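Local coordinates for protein NRD1 (Saccharomyces cerevisiae, PDB 3CLJ) that binds the phosphorylated C-terminal domain of RNA polymerase II through its CTD-interacting domain, as part of the Nrd1-Nab3-Sen1 termination complex, at residues L62-T76 and C90-L104. Residues are numbered along the deposited sequence; the frame is centred on the assembly and turned at random. Where two conformers were deposited one is given.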
ATOM      1  N   LEU A  62      -2.597  -2.982  -2.472  1.00 41.99           N
ATOM      2  CA  LEU A  62      -1.829  -3.259  -1.238  1.00 43.45           C
ATOM      3  C   LEU A  62      -0.342  -3.595  -1.527  1.00 42.41           C
ATOM      4  O   LEU A  62       0.551  -3.316  -0.691  1.00 43.26           O
ATOM      5  CB  LEU A  62      -2.517  -4.384  -0.420  1.00 41.77           C
ATOM      6  CG  LEU A  62      -3.894  -4.004   0.165  1.00 43.70           C
ATOM      7  CD1 LEU A  62      -4.591  -5.264   0.763  1.00 39.91           C
ATOM      8  CD2 LEU A  62      -3.902  -2.850   1.161  1.00 45.65           C
ATOM      9  N   TYR A  63      -0.091  -4.181  -2.701  1.00 41.84           N
ATOM     10  CA  TYR A  63       1.301  -4.387  -3.198  1.00 42.01           C
ATOM     11  C   TYR A  63       1.989  -3.031  -3.428  1.00 42.07           C
ATOM     12  O   TYR A  63       3.180  -2.844  -3.128  1.00 41.72           O
ATOM     13  CB  TYR A  63       1.338  -5.207  -4.483  1.00 39.36           C
ATOM     14  CG  TYR A  63       1.050  -6.707  -4.312  1.00 41.61           C
ATOM     15  CD1 TYR A  63       1.054  -7.323  -3.041  1.00 39.04           C
ATOM     16  CD2 TYR A  63       0.809  -7.502  -5.429  1.00 38.31           C
ATOM     17  CE1 TYR A  63       0.820  -8.715  -2.905  1.00 41.20           C
ATOM     18  CE2 TYR A  63       0.565  -8.862  -5.322  1.00 41.49           C
ATOM     19  CZ  TYR A  63       0.585  -9.470  -4.065  1.00 40.43           C
ATOM     20  OH  TYR A  63       0.361 -10.817  -3.997  1.00 44.73           O
ATOM     21  N   ILE A  64       1.245  -2.066  -3.960  1.00 43.93           N
ATOM     22  CA  ILE A  64       1.823  -0.747  -4.183  1.00 43.41           C
ATOM     23  C   ILE A  64       2.207  -0.094  -2.835  1.00 44.67           C
ATOM     24  O   ILE A  64       3.308   0.455  -2.673  1.00 44.23           O
ATOM     25  CB  ILE A  64       0.845   0.192  -4.961  1.00 44.78           C
ATOM     26  CG1 ILE A  64       0.756  -0.175  -6.450  1.00 42.19           C
ATOM     27  CG2 ILE A  64       1.328   1.669  -4.902  1.00 42.58           C
ATOM     28  CD1 ILE A  64      -0.539   0.442  -7.186  1.00 42.61           C
ATOM     29  N   ILE A  65       1.293  -0.160  -1.867  1.00 44.05           N
ATOM     30  CA  ILE A  65       1.556   0.267  -0.482  1.00 44.80           C
ATOM     31  C   ILE A  65       2.672  -0.514   0.245  1.00 43.92           C
ATOM     32  O   ILE A  65       3.467   0.076   1.020  1.00 44.89           O
ATOM     33  CB  ILE A  65       0.198   0.288   0.343  1.00 45.53           C
ATOM     34  CG1 ILE A  65      -0.703   1.395  -0.195  1.00 47.70           C
ATOM     35  CG2 ILE A  65       0.457   0.374   1.887  1.00 45.84           C
ATOM     36  CD1 ILE A  65      -2.200   1.212   0.164  1.00 46.80           C
ATOM     37  N   ASP A  66       2.723  -1.837   0.049  1.00 42.65           N
ATOM     38  CA  ASP A  66       3.813  -2.644   0.537  1.00 43.41           C
ATOM     39  C   ASP A  66       5.149  -2.162   0.037  1.00 43.05           C
ATOM     40  O   ASP A  66       6.096  -2.077   0.782  1.00 42.66           O
ATOM     41  CB  ASP A  66       3.643  -4.136   0.097  1.00 44.49           C
ATOM     42  CG  ASP A  66       4.780  -4.999   0.549  1.00 44.83           C
ATOM     43  OD1 ASP A  66       5.014  -5.118   1.771  1.00 44.70           O
ATOM     44  OD2 ASP A  66       5.495  -5.578  -0.296  1.00 41.06           O
ATOM     45  N   SER A  67       5.230  -1.929  -1.255  1.00 43.48           N
ATOM     46  CA  SER A  67       6.496  -1.585  -1.879  1.00 43.27           C
ATOM     47  C   SER A  67       7.010  -0.199  -1.415  1.00 43.57           C
ATOM     48  O   SER A  67       8.150  -0.062  -0.997  1.00 43.30           O
ATOM     49  CB  SER A  67       6.331  -1.594  -3.404  1.00 42.32           C
ATOM     50  OG  SER A  67       7.595  -1.412  -4.021  1.00 44.37           O
ATOM     51  N   ILE A  68       6.148   0.804  -1.500  1.00 43.53           N
ATOM     52  CA  ILE A  68       6.493   2.134  -1.111  1.00 43.80           C
ATOM     53  C   ILE A  68       6.624   2.190   0.431  1.00 43.34           C
ATOM     54  O   ILE A  68       7.608   2.728   0.969  1.00 43.34           O
ATOM     55  CB  ILE A  68       5.456   3.149  -1.689  1.00 44.68           C
ATOM     56  CG1 ILE A  68       5.694   3.315  -3.200  1.00 43.29           C
ATOM     57  CG2 ILE A  68       5.541   4.539  -0.931  1.00 43.21           C
ATOM     58  CD1 ILE A  68       4.572   4.184  -3.921  1.00 43.97           C
ATOM     59  N   GLY A  69       5.674   1.580   1.135  1.00 42.12           N
ATOM     60  CA  GLY A  69       5.766   1.546   2.567  1.00 42.38           C
ATOM     61  C   GLY A  69       7.020   0.954   3.144  1.00 42.39           C
ATOM     62  O   GLY A  69       7.589   1.536   4.096  1.00 43.14           O
ATOM     63  N   ARG A  70       7.480  -0.204   2.596  1.00 42.87           N
ATOM     64  CA  ARG A  70       8.662  -0.871   3.158  1.00 41.17           C
ATOM     65  C   ARG A  70       9.919  -0.173   2.634  1.00 40.99           C
ATOM     66  O   ARG A  70      10.919  -0.160   3.331  1.00 40.55           O
ATOM     67  CB  ARG A  70       8.717  -2.419   2.969  1.00 41.35           C
ATOM     68  CG  ARG A  70       7.799  -3.285   3.921  1.00 40.20           C
ATOM     69  CD  ARG A  70       7.986  -4.883   3.791  1.00 41.72           C
ATOM     70  NE  ARG A  70       7.732  -5.278   2.403  1.00 42.69           N
ATOM     71  CZ  ARG A  70       8.663  -5.502   1.475  1.00 43.12           C
ATOM     72  NH1 ARG A  70       9.966  -5.472   1.768  1.00 43.88           N
ATOM     73  NH2 ARG A  70       8.274  -5.727   0.236  1.00 43.86           N
ATOM     74  N   ALA A  71       9.850   0.444   1.442  1.00 41.36           N
ATOM     75  CA  ALA A  71      10.991   1.268   0.948  1.00 42.34           C
ATOM     76  C   ALA A  71      11.234   2.488   1.866  1.00 41.14           C
ATOM     77  O   ALA A  71      12.363   2.775   2.256  1.00 42.19           O
ATOM     78  CB  ALA A  71      10.815   1.699  -0.510  1.00 41.27           C
ATOM     79  N   TYR A  72      10.158   3.143   2.256  1.00 41.40           N
ATOM     80  CA  TYR A  72      10.210   4.316   3.132  1.00 41.30           C
ATOM     81  C   TYR A  72      10.654   3.915   4.517  1.00 41.20           C
ATOM     82  O   TYR A  72      11.430   4.628   5.139  1.00 40.56           O
ATOM     83  CB  TYR A  72       8.826   4.979   3.172  1.00 41.00           C
ATOM     84  CG  TYR A  72       8.594   6.003   2.081  1.00 42.02           C
ATOM     85  CD1 TYR A  72       9.486   6.155   1.024  1.00 40.78           C
ATOM     86  CD2 TYR A  72       7.443   6.786   2.076  1.00 41.38           C
ATOM     87  CE1 TYR A  72       9.263   7.118   0.006  1.00 43.02           C
ATOM     88  CE2 TYR A  72       7.222   7.769   1.056  1.00 44.06           C
ATOM     89  CZ  TYR A  72       8.131   7.944   0.032  1.00 43.59           C
ATOM     90  OH  TYR A  72       7.937   8.944  -0.953  1.00 41.09           O
ATOM     91  N   LEU A  73      10.130   2.778   4.991  1.00 42.82           N
ATOM     92  CA  LEU A  73      10.512   2.153   6.276  1.00 44.07           C
ATOM     93  C   LEU A  73      11.991   1.856   6.317  1.00 45.67           C
ATOM     94  O   LEU A  73      12.627   2.003   7.371  1.00 45.61           O
ATOM     95  CB  LEU A  73       9.699   0.864   6.581  1.00 43.24           C
ATOM     96  CG  LEU A  73       9.948   0.143   7.920  1.00 43.91           C
ATOM     97  CD1 LEU A  73       9.685   1.076   9.118  1.00 45.95           C
ATOM     98  CD2 LEU A  73       9.171  -1.157   8.070  1.00 44.95           C
ATOM     99  N   ASP A  74      12.565   1.458   5.184  1.00 47.91           N
ATOM    100  CA  ASP A  74      14.025   1.351   5.136  1.00 50.69           C
ATOM    101  C   ASP A  74      14.783   2.673   5.212  1.00 51.04           C
ATOM    102  O   ASP A  74      15.827   2.720   5.832  1.00 50.73           O
ATOM    103  CB  ASP A  74      14.498   0.556   3.928  1.00 52.30           C
ATOM    104  CG  ASP A  74      14.371  -0.922   4.143  1.00 57.79           C
ATOM    105  OD1 ASP A  74      14.366  -1.369   5.341  1.00 60.61           O
ATOM    106  OD2 ASP A  74      14.263  -1.626   3.106  1.00 63.60           O
ATOM    107  N   GLU A  75      14.277   3.721   4.562  1.00 52.40           N
ATOM    108  CA  GLU A  75      14.888   5.048   4.615  1.00 54.30           C
ATOM    109  C   GLU A  75      14.891   5.638   6.038  1.00 55.65           C
ATOM    110  O   GLU A  75      15.856   6.263   6.470  1.00 55.86           O
ATOM    111  CB  GLU A  75      14.167   6.000   3.677  1.00 54.12           C
ATOM    112  CG  GLU A  75      14.481   5.805   2.243  1.00 55.18           C
ATOM    113  CD  GLU A  75      15.934   6.063   1.911  1.00 58.91           C
ATOM    114  OE1 GLU A  75      16.491   7.086   2.378  1.00 59.63           O
ATOM    115  OE2 GLU A  75      16.517   5.233   1.175  1.00 60.31           O
ATOM    116  N   THR A  76      13.771   5.437   6.724  1.00 57.68           N
ATOM    117  CA  THR A  76      13.584   5.674   8.141  1.00 58.98           C
ATOM    118  C   THR A  76      14.670   5.018   9.015  1.00 59.87           C
ATOM    119  O   THR A  76      15.205   5.664   9.931  1.00 59.53           O
ATOM    120  CB  THR A  76      12.160   5.217   8.515  1.00 59.17           C
ATOM    121  OG1 THR A  76      11.302   6.354   8.477  1.00 60.83           O
ATOM    122  CG2 THR A  76      12.083   4.543   9.895  1.00 60.54           C
ATOM    123  N   CYS A  90       9.635  10.402   5.224  1.00 46.60           N
ATOM    124  CA  CYS A  90       9.232   8.998   5.271  1.00 46.76           C
ATOM    125  C   CYS A  90       8.439   8.627   6.524  1.00 46.74           C
ATOM    126  O   CYS A  90       7.563   7.785   6.464  1.00 47.42           O
ATOM    127  CB  CYS A  90      10.450   8.061   5.169  1.00 47.83           C
ATOM    128  SG  CYS A  90      11.440   8.224   3.669  1.00 46.19           S
ATOM    129  N   ALA A  91       8.773   9.228   7.657  1.00 46.20           N
ATOM    130  CA  ALA A  91       8.075   8.944   8.904  1.00 45.87           C
ATOM    131  C   ALA A  91       6.593   9.349   8.815  1.00 45.42           C
ATOM    132  O   ALA A  91       5.715   8.593   9.219  1.00 45.58           O
ATOM    133  CB  ALA A  91       8.760   9.651  10.061  1.00 45.40           C
ATOM    134  N   HIS A  92       6.338  10.529   8.263  1.00 44.96           N
ATOM    135  CA  HIS A  92       4.983  11.055   8.077  1.00 45.15           C
ATOM    136  C   HIS A  92       4.201  10.159   7.083  1.00 44.25           C
ATOM    137  O   HIS A  92       3.058   9.767   7.355  1.00 43.54           O
ATOM    138  CB  HIS A  92       5.062  12.504   7.595  1.00 44.39           C
ATOM    139  CG  HIS A  92       3.730  13.134   7.352  1.00 46.85           C
ATOM    140  ND1 HIS A  92       3.240  13.379   6.082  1.00 46.78           N
ATOM    141  CD2 HIS A  92       2.780  13.565   8.215  1.00 46.84           C
ATOM    142  CE1 HIS A  92       2.041  13.925   6.178  1.00 47.32           C
ATOM    143  NE2 HIS A  92       1.744  14.059   7.459  1.00 47.65           N
ATOM    144  N   ALA A  93       4.836   9.842   5.955  1.00 43.81           N
ATOM    145  CA  ALA A  93       4.247   8.966   4.948  1.00 45.12           C
ATOM    146  C   ALA A  93       3.750   7.670   5.583  1.00 45.85           C
ATOM    147  O   ALA A  93       2.606   7.263   5.340  1.00 46.95           O
ATOM    148  CB  ALA A  93       5.246   8.683   3.814  1.00 43.52           C
ATOM    149  N   ILE A  94       4.608   7.030   6.396  1.00 46.11           N
ATOM    150  CA  ILE A  94       4.278   5.757   7.062  1.00 46.84           C
ATOM    151  C   ILE A  94       3.189   5.956   8.117  1.00 46.70           C
ATOM    152  O   ILE A  94       2.377   5.069   8.330  1.00 47.07           O
ATOM    153  CB  ILE A  94       5.546   5.099   7.713  1.00 46.66           C
ATOM    154  CG1 ILE A  94       6.512   4.605   6.620  1.00 46.55           C
ATOM    155  CG2 ILE A  94       5.169   3.895   8.588  1.00 48.01           C
ATOM    156  CD1 ILE A  94       7.940   4.413   7.167  1.00 48.62           C
ATOM    157  N   ASN A  95       3.181   7.120   8.759  1.00 45.55           N
ATOM    158  CA  ASN A  95       2.150   7.442   9.735  1.00 45.71           C
ATOM    159  C   ASN A  95       0.813   7.602   9.088  1.00 44.27           C
ATOM    160  O   ASN A  95      -0.144   7.052   9.586  1.00 44.62           O
ATOM    161  CB  ASN A  95       2.523   8.687  10.575  1.00 46.88           C
ATOM    162  CG  ASN A  95       3.423   8.330  11.739  1.00 51.35           C
ATOM    163  OD1 ASN A  95       3.434   7.159  12.180  1.00 57.11           O
ATOM    164  ND2 ASN A  95       4.208   9.317  12.242  1.00 55.37           N
ATOM    165  N   THR A  96       0.782   8.281   7.939  1.00 43.40           N
ATOM    166  CA  THR A  96      -0.444   8.474   7.138  1.00 44.30           C
ATOM    167  C   THR A  96      -1.048   7.137   6.680  1.00 43.90           C
ATOM    168  O   THR A  96      -2.246   6.928   6.794  1.00 44.15           O
ATOM    169  CB  THR A  96      -0.165   9.376   5.922  1.00 44.54           C
ATOM    170  OG1 THR A  96       0.341  10.622   6.395  1.00 42.01           O
ATOM    171  CG2 THR A  96      -1.422   9.660   5.063  1.00 45.21           C
ATOM    172  N   LEU A  97      -0.197   6.261   6.158  1.00 43.11           N
ATOM    173  CA  LEU A  97      -0.597   4.965   5.718  1.00 43.46           C
ATOM    174  C   LEU A  97      -1.118   4.176   6.898  1.00 43.81           C
ATOM    175  O   LEU A  97      -2.202   3.593   6.801  1.00 44.08           O
ATOM    176  CB  LEU A  97       0.557   4.223   5.047  1.00 41.86           C
ATOM    177  CG  LEU A  97       1.021   4.680   3.676  1.00 44.32           C
ATOM    178  CD1 LEU A  97       2.402   4.067   3.337  1.00 40.64           C
ATOM    179  CD2 LEU A  97      -0.056   4.363   2.600  1.00 42.12           C
ATOM    180  N   GLY A  98      -0.340   4.131   7.985  1.00 43.86           N
ATOM    181  CA  GLY A  98      -0.786   3.461   9.204  1.00 44.21           C
ATOM    182  C   GLY A  98      -2.155   3.945   9.702  1.00 44.02           C
ATOM    183  O   GLY A  98      -2.961   3.111  10.202  1.00 45.17           O
ATOM    184  N   GLU A  99      -2.451   5.255   9.594  1.00 44.34           N
ATOM    185  CA  GLU A  99      -3.772   5.723  10.027  0.50 44.49           C
ATOM    186  C   GLU A  99      -4.971   5.218   9.187  1.00 44.14           C
ATOM    187  O   GLU A  99      -6.073   5.189   9.682  1.00 43.76           O
ATOM    188  CB  GLU A  99      -3.799   7.240  10.283  0.50 45.21           C
ATOM    189  CG  GLU A  99      -2.924   7.706  11.489  0.50 46.97           C
ATOM    190  CD  GLU A  99      -3.215   6.951  12.801  0.50 51.64           C
ATOM    191  OE1 GLU A  99      -4.296   7.172  13.399  0.50 51.37           O
ATOM    192  OE2 GLU A  99      -2.360   6.127  13.226  0.50 52.60           O
ATOM    193  N   VAL A 100      -4.756   4.778   7.942  1.00 43.32           N
ATOM    194  CA  VAL A 100      -5.840   4.235   7.103  1.00 43.81           C
ATOM    195  C   VAL A 100      -5.718   2.752   6.755  1.00 43.63           C
ATOM    196  O   VAL A 100      -6.630   2.215   6.136  1.00 43.70           O
ATOM    197  CB  VAL A 100      -6.027   5.004   5.744  1.00 42.92           C
ATOM    198  CG1 VAL A 100      -6.430   6.505   6.022  1.00 48.72           C
ATOM    199  CG2 VAL A 100      -4.777   4.827   4.894  1.00 42.96           C
ATOM    200  N   ILE A 101      -4.608   2.098   7.134  1.00 44.06           N
ATOM    201  CA  ILE A 101      -4.375   0.727   6.714  1.00 44.22           C
ATOM    202  C   ILE A 101      -5.488  -0.296   7.126  1.00 46.06           C
ATOM    203  O   ILE A 101      -5.754  -1.247   6.393  1.00 44.74           O
ATOM    204  CB  ILE A 101      -2.943   0.203   7.091  1.00 43.93           C
ATOM    205  CG1 ILE A 101      -2.526  -0.894   6.134  1.00 41.03           C
ATOM    206  CG2 ILE A 101      -2.818  -0.242   8.581  1.00 41.45           C
ATOM    207  CD1 ILE A 101      -2.584  -0.526   4.662  1.00 40.96           C
ATOM    208  N   GLN A 102      -6.091  -0.131   8.311  1.00 45.60           N
ATOM    209  CA  GLN A 102      -7.160  -1.036   8.669  1.00 46.04           C
ATOM    210  C   GLN A 102      -8.398  -0.881   7.780  1.00 45.37           C
ATOM    211  O   GLN A 102      -8.999  -1.900   7.390  1.00 44.76           O
ATOM    212  CB  GLN A 102      -7.522  -0.809  10.107  1.00 47.24           C
ATOM    213  CG  GLN A 102      -6.389  -1.231  10.993  1.00 51.40           C
ATOM    214  CD  GLN A 102      -6.649  -0.902  12.436  1.00 56.60           C
ATOM    215  OE1 GLN A 102      -6.010  -0.019  12.997  1.00 56.03           O
ATOM    216  NE2 GLN A 102      -7.636  -1.567  13.025  1.00 58.14           N
ATOM    217  N   GLU A 103      -8.767   0.373   7.465  1.00 44.65           N
ATOM    218  CA  GLU A 103      -9.829   0.674   6.478  1.00 45.94           C
ATOM    219  C   GLU A 103      -9.537  -0.012   5.131  1.00 45.39           C
ATOM    220  O   GLU A 103     -10.399  -0.695   4.521  1.00 43.95           O
ATOM    221  CB  GLU A 103      -9.958   2.193   6.254  1.00 46.67           C
ATOM    222  CG  GLU A 103     -10.833   2.599   5.068  1.00 47.96           C
ATOM    223  CD  GLU A 103     -10.539   4.003   4.551  1.00 48.49           C
ATOM    224  OE1 GLU A 103      -9.993   4.848   5.336  1.00 50.48           O
ATOM    225  OE2 GLU A 103     -10.866   4.239   3.356  1.00 46.68           O
ATOM    226  N   LEU A 104      -8.308   0.197   4.662  1.00 45.01           N
ATOM    227  CA  LEU A 104      -7.947  -0.302   3.355  1.00 44.47           C
ATOM    228  C   LEU A 104      -7.895  -1.822   3.353  1.00 44.97           C
ATOM    229  O   LEU A 104      -8.297  -2.427   2.382  1.00 44.96           O
ATOM    230  CB  LEU A 104      -6.577   0.263   2.895  1.00 42.81           C
ATOM    231  CG  LEU A 104      -6.463   1.774   2.751  1.00 41.91           C
ATOM    232  CD1 LEU A 104      -5.044   2.085   2.158  1.00 40.51           C
ATOM    233  CD2 LEU A 104      -7.595   2.413   1.930  1.00 40.66           C
TER
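Y72 and C90 meet where helices 58-77 and 90-111 come close, the C90 sulfur lying over one face of the tyrosine ring. SG is 4.2 Å from the ring centroid and 27° off its normal, a sulfur-aromatic contact; the same sulfur touches CB of E75. A93 comes at the ring edge instead, its CB 3.4 Å from Y72 CD2. The Y72 hydroxyl is hydrogen-bonded to the carbonyl oxygen of A32, in helix 22-34. Cutting Y72 back to alanine removes the ring, which would probably open a gap beside the C90 sulfur and the A93 methyl and leave the A32 carbonyl without its hydroxyl partner.

The rest is mostly apolar packing. I94 is a knob in a hole formed by G69, Y72, L73 and T76; with CG1 anti to its carbonyl carbon (chi1 -69°) and the chain extended beyond it, CD1 lands 3.5 Å from the L73 backbone N. G69 CA lies 4.3 Å from L97 CD1. Farther along, the I65 and L97 side chains run alongside in opposite directions, I65 CG2 against L97 CD2, and I65 CD1 meets L104 CD1 at 3.6 Å.

No hydrogen bond joins the two segments, which cross at -141°: within the helical CID fold this pair is held by side-chain shape and apolar burial.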